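Local coordinates for protein endo-beta-1,2-glucanase (PDB 6IMV) that hydrolyses internal beta-1,2-glucosidic linkages of beta-1,2-glucans as a fungal endo-beta-1,2-glucanase and binds sophorose, at residues A[290-298]-A[472-481]; A[382-391]-A[434-445]. One frame throughout, in Å; residues are numbered along the deposited sequence.

Interaction 1 lies at the edge of the protein, with its centre about 24 Å from that of the chain. Interaction 2 lies deep inside, about 8 Å from the chain centre. Their own centres are about 23 Å apart. Their nearest atoms are about 10 Å apart, so they do not touch. Residues 382-391 and 434-445 both fall between the two segments of interaction 1 in the sequence. Interaction 2 reaches the sugar pocket directly: the Asp434 side chain is about 4 Å from a bound beta-D-glucopyranose. Interaction 1 is more remote, with the Gln296 side chain about 10 Å from a bound alpha-D-glucopyranose.

Interaction 1 (A[290-298]-A[472-481]); sequences VGPITVQKG and YSRVFKNLKG. With NAG (2-acetamido-2-deoxy-beta-D-glucopyranose), chain H.
The Phe476 ring meets the backbone of strand 290-296 at its edge, where Val295 O lies in the ring plane, 3.6 Å from CE1. One face of this ring carries CG1 of its neighbour Val475. Gln296 comes in obliquely, with its CB 3.7 Å from Phe476 CZ. The contact packs the C-terminal end of helix 461-475 and the loop after it along a two-stranded beta-hairpin, made of strands 282-287 and 290-296.

The Tyr472 ring also meets Gln296 at its edge. Gln296 CG is anti to the backbone N (chi1 178°) and the chain stays extended, which carries the amide out to the ring. Tyr472 OH donates to Gln296 OE1 at 2.5 Å, in the carbonyl plane. The same hydroxyl has a second partner, Lys308 NZ. Lys297, extended away from the contact, points NZ at O7 of an N-acetylglucosamine attached to the protein, at a doubtfully short distance.

Further along, the loop pairs with the strand at Thr294. Thr294 N donates to Lys480 O at 3.0 Å, from above the carbonyl plane. Lys480 N returns a bond to Thr294 OG1, also 3.0 Å long and nearly straight at 165°. Thus one residue uses its backbone and its side chain to grip both polar backbone atoms of Lys480. Asp284 of the hairpin partner strand holds both residues: its OD1 bonds Thr294 OG1, and its OD2 forms a salt bridge with Lys480 NZ. The other branch, Thr294 CG2, touches Leu479 CD2 at 3.8 Å.

Pro292, which follows a cis peptide bond, extends the contact. Its CG packs on the aliphatic part of Lys480, 3.7 Å from CD. Beside it the backbones come close, and Ile293 CA makes a CA-H...O contact with Lys480 O at 3.5 Å.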
loop_
_atom_site.group_PDB
_atom_site.type_symbol
_atom_site.label_atom_id
_atom_site.label_comp_id
_atom_site.label_asym_id
_atom_site.label_seq_id
_atom_site.Cartn_x
_atom_site.Cartn_y
_atom_site.Cartn_z
ATOM N N VAL A 290 -1.631 -18.984 22.402
ATOM C CA VAL A 290 -1.881 -18.736 20.978
ATOM C C VAL A 290 -0.768 -19.403 20.174
ATOM O O VAL A 290 0.366 -18.966 20.230
ATOM C CB VAL A 290 -1.985 -17.234 20.641
ATOM C CG1 VAL A 290 -2.136 -17.011 19.142
ATOM C CG2 VAL A 290 -3.119 -16.549 21.388
ATOM N N GLY A 291 -1.125 -20.461 19.437
ATOM C CA GLY A 291 -0.231 -21.115 18.485
ATOM C C GLY A 291 0.186 -22.512 18.939
ATOM O O GLY A 291 -0.337 -23.031 19.915
ATOM N N PRO A 292 1.153 -23.161 18.258
ATOM C CA PRO A 292 1.940 -22.517 17.209
ATOM C C PRO A 292 1.154 -22.237 15.919
ATOM O O PRO A 292 0.286 -23.013 15.555
ATOM C CB PRO A 292 3.066 -23.527 16.953
ATOM C CG PRO A 292 2.451 -24.861 17.314
ATOM C CD PRO A 292 1.549 -24.559 18.487
ATOM N N ILE A 293 1.479 -21.115 15.266
ATOM C CA ILE A 293 0.972 -20.774 13.941
ATOM C C ILE A 293 2.173 -20.528 13.016
ATOM O O ILE A 293 2.951 -19.603 13.241
ATOM C CB ILE A 293 0.044 -19.543 13.971
ATOM C CG1 ILE A 293 -1.122 -19.695 14.945
ATOM C CG2 ILE A 293 -0.460 -19.241 12.564
ATOM C CD1 ILE A 293 -1.734 -18.380 15.376
ATOM N N THR A 294 2.291 -21.336 11.960
ATOM C CA THR A 294 3.358 -21.190 10.979
ATOM C C THR A 294 3.052 -20.004 10.062
ATOM O O THR A 294 1.967 -19.932 9.452
ATOM C CB THR A 294 3.543 -22.456 10.133
ATOM O OG1 THR A 294 3.759 -23.550 11.022
ATOM C CG2 THR A 294 4.694 -22.336 9.158
ATOM N N VAL A 295 4.022 -19.089 9.966
ATOM C CA VAL A 295 3.908 -17.914 9.132
ATOM C C VAL A 295 5.192 -17.738 8.323
ATOM O O VAL A 295 6.249 -18.284 8.656
ATOM C CB VAL A 295 3.624 -16.656 9.974
ATOM C CG1 VAL A 295 2.319 -16.784 10.730
ATOM C CG2 VAL A 295 4.771 -16.332 10.926
ATOM N N GLN A 296 5.079 -16.921 7.276
ATOM C CA GLN A 296 6.223 -16.313 6.623
ATOM C C GLN A 296 6.855 -15.291 7.574
ATOM O O GLN A 296 6.190 -14.339 8.010
ATOM C CB GLN A 296 5.782 -15.601 5.347
ATOM C CG GLN A 296 6.929 -14.894 4.636
ATOM C CD GLN A 296 6.431 -14.183 3.408
ATOM O OE1 GLN A 296 6.459 -14.733 2.312
ATOM N NE2 GLN A 296 5.953 -12.967 3.598
ATOM N N LYS A 297 8.143 -15.478 7.869
ATOM C CA LYS A 297 8.877 -14.553 8.705
ATOM C C LYS A 297 8.873 -13.168 8.047
ATOM O O LYS A 297 9.107 -13.046 6.852
ATOM C CB LYS A 297 10.298 -15.064 8.929
ATOM C CG LYS A 297 11.073 -14.336 10.016
ATOM C CD LYS A 297 12.455 -14.911 10.203
ATOM C CE LYS A 297 13.205 -14.228 11.321
ATOM N NZ LYS A 297 14.537 -14.843 11.510
ATOM N N GLY A 298 8.549 -12.142 8.840
ATOM C CA GLY A 298 8.444 -10.773 8.369
ATOM C C GLY A 298 9.752 -10.010 8.517
ATOM O O GLY A 298 10.732 -10.508 9.069
ATOM N N TYR A 472 7.274 -21.084 -2.681
ATOM C CA TYR A 472 6.545 -21.135 -1.412
ATOM C C TYR A 472 6.388 -22.593 -0.946
ATOM O O TYR A 472 6.579 -22.862 0.235
ATOM C CB TYR A 472 5.215 -20.378 -1.504
ATOM C CG TYR A 472 5.336 -18.915 -1.151
ATOM C CD1 TYR A 472 5.225 -18.493 0.161
ATOM C CD2 TYR A 472 5.593 -17.956 -2.117
ATOM C CE1 TYR A 472 5.378 -17.163 0.510
ATOM C CE2 TYR A 472 5.726 -16.615 -1.785
ATOM C CZ TYR A 472 5.618 -16.216 -0.465
ATOM O OH TYR A 472 5.750 -14.900 -0.122
ATOM N N SER A 473 6.104 -23.530 -1.866
ATOM C CA SER A 473 5.863 -24.922 -1.468
ATOM C C SER A 473 7.164 -25.581 -0.984
ATOM O O SER A 473 7.110 -26.536 -0.216
ATOM C CB SER A 473 5.179 -25.728 -2.552
ATOM O OG SER A 473 6.002 -25.879 -3.692
ATOM N N ARG A 474 8.323 -25.050 -1.392
ATOM C CA ARG A 474 9.618 -25.591 -0.961
ATOM C C ARG A 474 9.929 -25.216 0.495
ATOM O O ARG A 474 10.634 -25.958 1.181
ATOM C CB ARG A 474 10.743 -25.101 -1.883
ATOM C CG ARG A 474 10.803 -25.853 -3.205
ATOM C CD ARG A 474 11.741 -25.257 -4.232
ATOM N NE ARG A 474 13.124 -25.455 -3.842
ATOM C CZ ARG A 474 14.167 -24.989 -4.526
ATOM N NH1 ARG A 474 13.984 -24.398 -5.697
ATOM N NH2 ARG A 474 15.382 -25.101 -4.024
ATOM N N VAL A 475 9.413 -24.071 0.956
ATOM C CA VAL A 475 9.743 -23.529 2.282
ATOM C C VAL A 475 8.650 -23.878 3.308
ATOM O O VAL A 475 8.978 -24.163 4.475
ATOM C CB VAL A 475 9.968 -22.008 2.204
ATOM C CG1 VAL A 475 10.035 -21.361 3.585
ATOM C CG2 VAL A 475 11.215 -21.684 1.389
ATOM N N PHE A 476 7.375 -23.849 2.880
ATOM C CA PHE A 476 6.232 -23.966 3.785
ATOM C C PHE A 476 5.600 -25.361 3.687
ATOM O O PHE A 476 4.730 -25.619 2.856
ATOM C CB PHE A 476 5.244 -22.832 3.510
ATOM C CG PHE A 476 5.829 -21.475 3.803
ATOM C CD1 PHE A 476 5.909 -21.005 5.104
ATOM C CD2 PHE A 476 6.355 -20.695 2.782
ATOM C CE1 PHE A 476 6.475 -19.769 5.377
ATOM C CE2 PHE A 476 6.929 -19.462 3.052
ATOM C CZ PHE A 476 6.987 -18.998 4.352
ATOM N N LYS A 477 6.060 -26.250 4.574
ATOM C CA LYS A 477 5.581 -27.629 4.714
ATOM C C LYS A 477 5.023 -27.826 6.130
ATOM O O LYS A 477 5.442 -27.160 7.080
ATOM C CB LYS A 477 6.744 -28.586 4.449
ATOM C CG LYS A 477 7.483 -28.318 3.148
ATOM C CD LYS A 477 8.804 -29.025 3.018
ATOM C CE LYS A 477 9.961 -28.235 3.585
ATOM N NZ LYS A 477 11.252 -28.877 3.253
ATOM N N ASN A 478 4.068 -28.743 6.274
ATOM C CA ASN A 478 3.548 -29.144 7.589
ATOM C C ASN A 478 3.166 -27.897 8.403
ATOM O O ASN A 478 3.618 -27.739 9.543
ATOM C CB ASN A 478 4.570 -29.998 8.346
ATOM C CG ASN A 478 5.220 -31.049 7.469
ATOM O OD1 ASN A 478 4.558 -31.977 7.015
ATOM N ND2 ASN A 478 6.514 -30.910 7.217
ATOM N N LEU A 479 2.342 -27.022 7.810
ATOM C CA LEU A 479 1.836 -25.818 8.488
ATOM C C LEU A 479 1.220 -26.233 9.823
ATOM O O LEU A 479 0.537 -27.239 9.885
ATOM C CB LEU A 479 0.766 -25.127 7.637
ATOM C CG LEU A 479 1.224 -24.543 6.304
ATOM C CD1 LEU A 479 0.141 -23.658 5.718
ATOM C CD2 LEU A 479 2.520 -23.771 6.446
ATOM N N LYS A 480 1.462 -25.438 10.862
ATOM C CA LYS A 480 0.742 -25.545 12.120
ATOM C C LYS A 480 -0.195 -24.344 12.258
ATOM O O LYS A 480 0.053 -23.272 11.674
ATOM C CB LYS A 480 1.707 -25.602 13.311
ATOM C CG LYS A 480 2.703 -26.751 13.257
ATOM C CD LYS A 480 3.730 -26.740 14.358
ATOM C CE LYS A 480 5.014 -27.452 13.968
ATOM N NZ LYS A 480 5.927 -26.546 13.218
ATOM N N GLY A 481 -1.278 -24.557 13.018
ATOM C CA GLY A 481 -2.093 -23.486 13.529
ATOM C C GLY A 481 -3.218 -23.101 12.590
ATOM O O GLY A 481 -3.875 -22.085 12.820
HETATM C C1 NAG H . 17.669 -11.299 8.916
HETATM C C2 NAG H . 18.295 -12.462 9.682
HETATM C C3 NAG H . 19.727 -12.627 9.194
HETATM C C4 NAG H . 19.696 -12.937 7.701
HETATM C C5 NAG H . 19.134 -11.699 6.987
HETATM C C6 NAG H . 19.064 -11.850 5.471
HETATM C C7 NAG H . 17.457 -12.809 11.971
HETATM C C8 NAG H . 17.575 -12.387 13.395
HETATM N N2 NAG H . 18.290 -12.227 11.114
HETATM O O3 NAG H . 20.331 -13.694 9.904
HETATM O O4 NAG H . 20.991 -13.344 7.240
HETATM O O5 NAG H . 17.809 -11.483 7.492
HETATM O O6 NAG H . 18.466 -13.111 5.131
HETATM O O7 NAG H . 16.626 -13.624 11.631
#

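Interaction 2 (A[382-391]-A[434-445]); sequences TPYSVFPTVL and DSKVSTVNAILG
The Tyr384 ring lies over the backbone carbonyl of Asp434, whose O sits 3.2 Å above one face, offset toward the rim. This is helix-to-helix packing in the core of the protein, consistent with the (alpha/alpha)6-barrel of this glycoside hydrolase family. Helices 387-391 and 434-443 run nearly parallel, 6° apart, with their axes 8.5 Å from each other. Tyr384 sits in the short 3-10 segment just before the first of them.

Asp434 O is covered from more than one direction. Besides the Tyr384 ring, Ser438 OG one turn along the helix donates to it at 2.5 Å. That same OG approaches the ring obliquely, 3.3 Å from Tyr384 CD2. Thr382 OG1 lies at the ring edge, in plane, and bonds to Glu418 O. Tyr384 CB rests against Ser435 O, and Thr439 OG1 packs on Tyr384 CA.

The hydroxyl end is tied to the pocket residue Asp434 through a water. Tyr384 OH bonds to Ser346 O and also takes a longer bond from this water. The water donates to Asp434 OD2 at 2.7 Å as well. Asp434 OD1 pairs with Lys82 NZ, and both residues contact bound glucose.

Farther along, the contact is mainly apolar. With CG between the backbone N and the carbonyl carbon (chi1 89°), the Phe387 ring is turned so that the Ala442 methyl meets it near its edge. Phe387 CB packs on Ala442 CB at 3.9 Å. Pro388 CD covers one ring face. Val390 CG1 touches both Ala442 CB and Ile443 CG1. The second helix ends in a Schellman motif at Gly445. From the other helix, Leu391 CD2 comes within 3.6 Å of Ala442 O, the carbonyl that accepts from Gly445 N.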
loop_
_atom_site.group_PDB
_atom_site.type_symbol
_atom_site.label_atom_id
_atom_site.label_comp_id
_atom_site.label_asym_id
_atom_site.label_seq_id
_atom_site.Cartn_x
_atom_site.Cartn_y
_atom_site.Cartn_z
ATOM N N THR A 382 -2.399 1.500 14.346
ATOM C CA THR A 382 -2.980 2.187 13.193
ATOM C C THR A 382 -4.076 1.340 12.551
ATOM O O THR A 382 -3.929 0.129 12.391
ATOM C CB THR A 382 -1.908 2.571 12.167
ATOM O OG1 THR A 382 -2.540 3.176 11.036
ATOM C CG2 THR A 382 -1.079 1.393 11.701
ATOM N N PRO A 383 -5.194 1.969 12.119
ATOM C CA PRO A 383 -6.255 1.251 11.411
ATOM C C PRO A 383 -5.807 0.459 10.169
ATOM O O PRO A 383 -6.375 -0.595 9.901
ATOM C CB PRO A 383 -7.227 2.377 11.022
ATOM C CG PRO A 383 -7.026 3.413 12.108
ATOM C CD PRO A 383 -5.534 3.383 12.353
ATOM N N TYR A 384 -4.804 0.941 9.424
ATOM C CA TYR A 384 -4.437 0.286 8.150
ATOM C C TYR A 384 -3.764 -1.074 8.391
ATOM O O TYR A 384 -3.647 -1.873 7.449
ATOM C CB TYR A 384 -3.609 1.219 7.267
ATOM C CG TYR A 384 -2.114 1.042 7.273
ATOM C CD1 TYR A 384 -1.318 1.722 8.182
ATOM C CD2 TYR A 384 -1.480 0.267 6.319
ATOM C CE1 TYR A 384 0.063 1.610 8.163
ATOM C CE2 TYR A 384 -0.097 0.132 6.293
ATOM C CZ TYR A 384 0.682 0.808 7.218
ATOM O OH TYR A 384 2.048 0.683 7.193
ATOM N N SER A 385 -3.350 -1.350 9.636
ATOM C CA SER A 385 -2.850 -2.665 10.043
ATOM C C SER A 385 -3.838 -3.788 9.684
ATOM O O SER A 385 -3.437 -4.942 9.549
ATOM C CB SER A 385 -2.520 -2.700 11.514
ATOM O OG SER A 385 -3.687 -2.522 12.311
ATOM N N VAL A 386 -5.119 -3.452 9.521
ATOM C CA VAL A 386 -6.169 -4.439 9.232
ATOM C C VAL A 386 -6.224 -4.807 7.738
ATOM O O VAL A 386 -6.955 -5.722 7.392
ATOM C CB VAL A 386 -7.558 -3.942 9.674
ATOM C CG1 VAL A 386 -7.552 -3.400 11.093
ATOM C CG2 VAL A 386 -8.133 -2.923 8.699
ATOM N N PHE A 387 -5.524 -4.095 6.848
ATOM C CA PHE A 387 -5.777 -4.299 5.408
ATOM C C PHE A 387 -5.555 -5.764 5.017
ATOM O O PHE A 387 -6.380 -6.311 4.291
ATOM C CB PHE A 387 -5.041 -3.275 4.532
ATOM C CG PHE A 387 -3.649 -3.629 4.091
ATOM C CD1 PHE A 387 -3.433 -4.572 3.099
ATOM C CD2 PHE A 387 -2.551 -2.972 4.628
ATOM C CE1 PHE A 387 -2.148 -4.882 2.685
ATOM C CE2 PHE A 387 -1.266 -3.288 4.217
ATOM C CZ PHE A 387 -1.067 -4.231 3.235
ATOM N N PRO A 388 -4.506 -6.480 5.489
ATOM C CA PRO A 388 -4.309 -7.876 5.093
ATOM C C PRO A 388 -5.389 -8.802 5.678
ATOM O O PRO A 388 -5.741 -9.801 5.062
ATOM C CB PRO A 388 -2.924 -8.266 5.648
ATOM C CG PRO A 388 -2.303 -6.963 6.103
ATOM C CD PRO A 388 -3.450 -6.022 6.399
ATOM N N THR A 389 -5.903 -8.448 6.862
ATOM C CA THR A 389 -6.979 -9.183 7.505
ATOM C C THR A 389 -8.253 -9.066 6.652
ATOM O O THR A 389 -8.974 -10.052 6.457
ATOM C CB THR A 389 -7.215 -8.680 8.933
ATOM O OG1 THR A 389 -5.958 -8.417 9.557
ATOM C CG2 THR A 389 -8.013 -9.660 9.761
ATOM N N VAL A 390 -8.506 -7.859 6.133
ATOM C CA VAL A 390 -9.707 -7.559 5.360
ATOM C C VAL A 390 -9.793 -8.493 4.140
ATOM O O VAL A 390 -10.889 -8.919 3.774
ATOM C CB VAL A 390 -9.753 -6.075 4.944
ATOM C CG1 VAL A 390 -10.766 -5.828 3.832
ATOM C CG2 VAL A 390 -10.033 -5.177 6.139
ATOM N N LEU A 391 -8.647 -8.806 3.523
ATOM C CA LEU A 391 -8.608 -9.663 2.326
ATOM C C LEU A 391 -9.155 -11.065 2.629
ATOM O O LEU A 391 -9.718 -11.696 1.733
ATOM C CB LEU A 391 -7.176 -9.726 1.790
ATOM C CG LEU A 391 -6.632 -8.411 1.222
ATOM C CD1 LEU A 391 -5.174 -8.541 0.825
ATOM C CD2 LEU A 391 -7.468 -7.940 0.037
ATOM N N ASP A 434 -1.069 5.865 2.690
ATOM C CA ASP A 434 -0.582 4.609 3.276
ATOM C C ASP A 434 -1.498 4.148 4.425
ATOM O O ASP A 434 -1.803 2.954 4.517
ATOM C CB ASP A 434 0.880 4.739 3.725
ATOM C CG ASP A 434 1.905 4.605 2.604
ATOM O OD1 ASP A 434 1.849 5.389 1.657
ATOM O OD2 ASP A 434 2.791 3.731 2.708
ATOM N N SER A 435 -1.934 5.070 5.297
ATOM C CA SER A 435 -2.693 4.689 6.516
ATOM C C SER A 435 -4.205 4.602 6.265
ATOM O O SER A 435 -4.946 4.251 7.169
ATOM C CB SER A 435 -2.405 5.619 7.686
ATOM O OG SER A 435 -3.082 6.854 7.548
ATOM N N LYS A 436 -4.666 4.918 5.049
ATOM C CA LYS A 436 -6.110 5.064 4.803
ATOM C C LYS A 436 -6.565 4.294 3.558
ATOM O O LYS A 436 -7.557 3.555 3.607
ATOM C CB LYS A 436 -6.448 6.544 4.651
ATOM C CG LYS A 436 -6.328 7.360 5.928
ATOM C CD LYS A 436 -6.463 8.851 5.689
ATOM C CE LYS A 436 -7.827 9.274 5.196
ATOM N NZ LYS A 436 -8.889 8.821 6.125
ATOM N N VAL A 437 -5.877 4.514 2.438
ATOM C CA VAL A 437 -6.339 4.036 1.143
ATOM C C VAL A 437 -5.759 2.646 0.851
ATOM O O VAL A 437 -6.232 1.977 -0.074
ATOM C CB VAL A 437 -6.031 5.059 0.034
ATOM C CG1 VAL A 437 -6.536 4.605 -1.333
ATOM C CG2 VAL A 437 -6.604 6.414 0.390
ATOM N N SER A 438 -4.771 2.201 1.646
ATOM C CA SER A 438 -4.374 0.784 1.674
ATOM C C SER A 438 -5.593 -0.078 2.063
ATOM O O SER A 438 -5.906 -1.080 1.419
ATOM C CB SER A 438 -3.229 0.560 2.632
ATOM O OG SER A 438 -3.512 1.176 3.885
ATOM N N THR A 439 -6.282 0.340 3.129
ATOM C CA THR A 439 -7.457 -0.333 3.635
ATOM C C THR A 439 -8.573 -0.290 2.585
ATOM O O THR A 439 -9.206 -1.299 2.309
ATOM C CB THR A 439 -7.925 0.274 4.959
ATOM O OG1 THR A 439 -6.795 0.274 5.834
ATOM C CG2 THR A 439 -9.081 -0.495 5.566
ATOM N N VAL A 440 -8.783 0.882 1.988
ATOM C CA VAL A 440 -9.782 1.037 0.936
ATOM C C VAL A 440 -9.504 0.012 -0.172
ATOM O O VAL A 440 -10.419 -0.712 -0.588
ATOM C CB VAL A 440 -9.832 2.477 0.398
ATOM C CG1 VAL A 440 -10.690 2.576 -0.863
ATOM C CG2 VAL A 440 -10.317 3.444 1.467
ATOM N N ASN A 441 -8.245 -0.075 -0.615
ATOM C CA ASN A 441 -7.873 -0.969 -1.720
ATOM C C ASN A 441 -8.092 -2.435 -1.318
ATOM O O ASN A 441 -8.473 -3.250 -2.155
ATOM C CB ASN A 441 -6.461 -0.675 -2.232
ATOM C CG ASN A 441 -6.466 0.411 -3.284
ATOM O OD1 ASN A 441 -7.195 0.303 -4.272
ATOM N ND2 ASN A 441 -5.679 1.459 -3.083
ATOM N N ALA A 442 -7.898 -2.765 -0.037
ATOM C CA ALA A 442 -8.192 -4.115 0.464
ATOM C C ALA A 442 -9.711 -4.389 0.447
ATOM O O ALA A 442 -10.141 -5.473 0.078
ATOM C CB ALA A 442 -7.591 -4.299 1.831
ATOM N N ILE A 443 -10.516 -3.403 0.851
ATOM C CA ILE A 443 -11.985 -3.511 0.823
ATOM C C ILE A 443 -12.461 -3.790 -0.614
ATOM O O ILE A 443 -13.394 -4.548 -0.798
ATOM C CB ILE A 443 -12.639 -2.246 1.416
ATOM C CG1 ILE A 443 -12.512 -2.213 2.941
ATOM C CG2 ILE A 443 -14.085 -2.093 0.956
ATOM C CD1 ILE A 443 -12.798 -0.861 3.565
ATOM N N LEU A 444 -11.793 -3.205 -1.617
ATOM C CA LEU A 444 -12.158 -3.364 -3.050
ATOM C C LEU A 444 -11.594 -4.667 -3.640
ATOM O O LEU A 444 -11.817 -4.953 -4.814
ATOM C CB LEU A 444 -11.634 -2.154 -3.831
ATOM C CG LEU A 444 -12.282 -0.822 -3.467
ATOM C CD1 LEU A 444 -11.591 0.321 -4.185
ATOM C CD2 LEU A 444 -13.771 -0.838 -3.796
ATOM N N GLY A 445 -10.854 -5.433 -2.833
ATOM C CA GLY A 445 -10.379 -6.760 -3.184
ATOM C C GLY A 445 -9.024 -6.743 -3.882
ATOM O O GLY A 445 -8.662 -7.719 -4.528
HETATM O O HOH W 1 3.465 1.781 4.468
#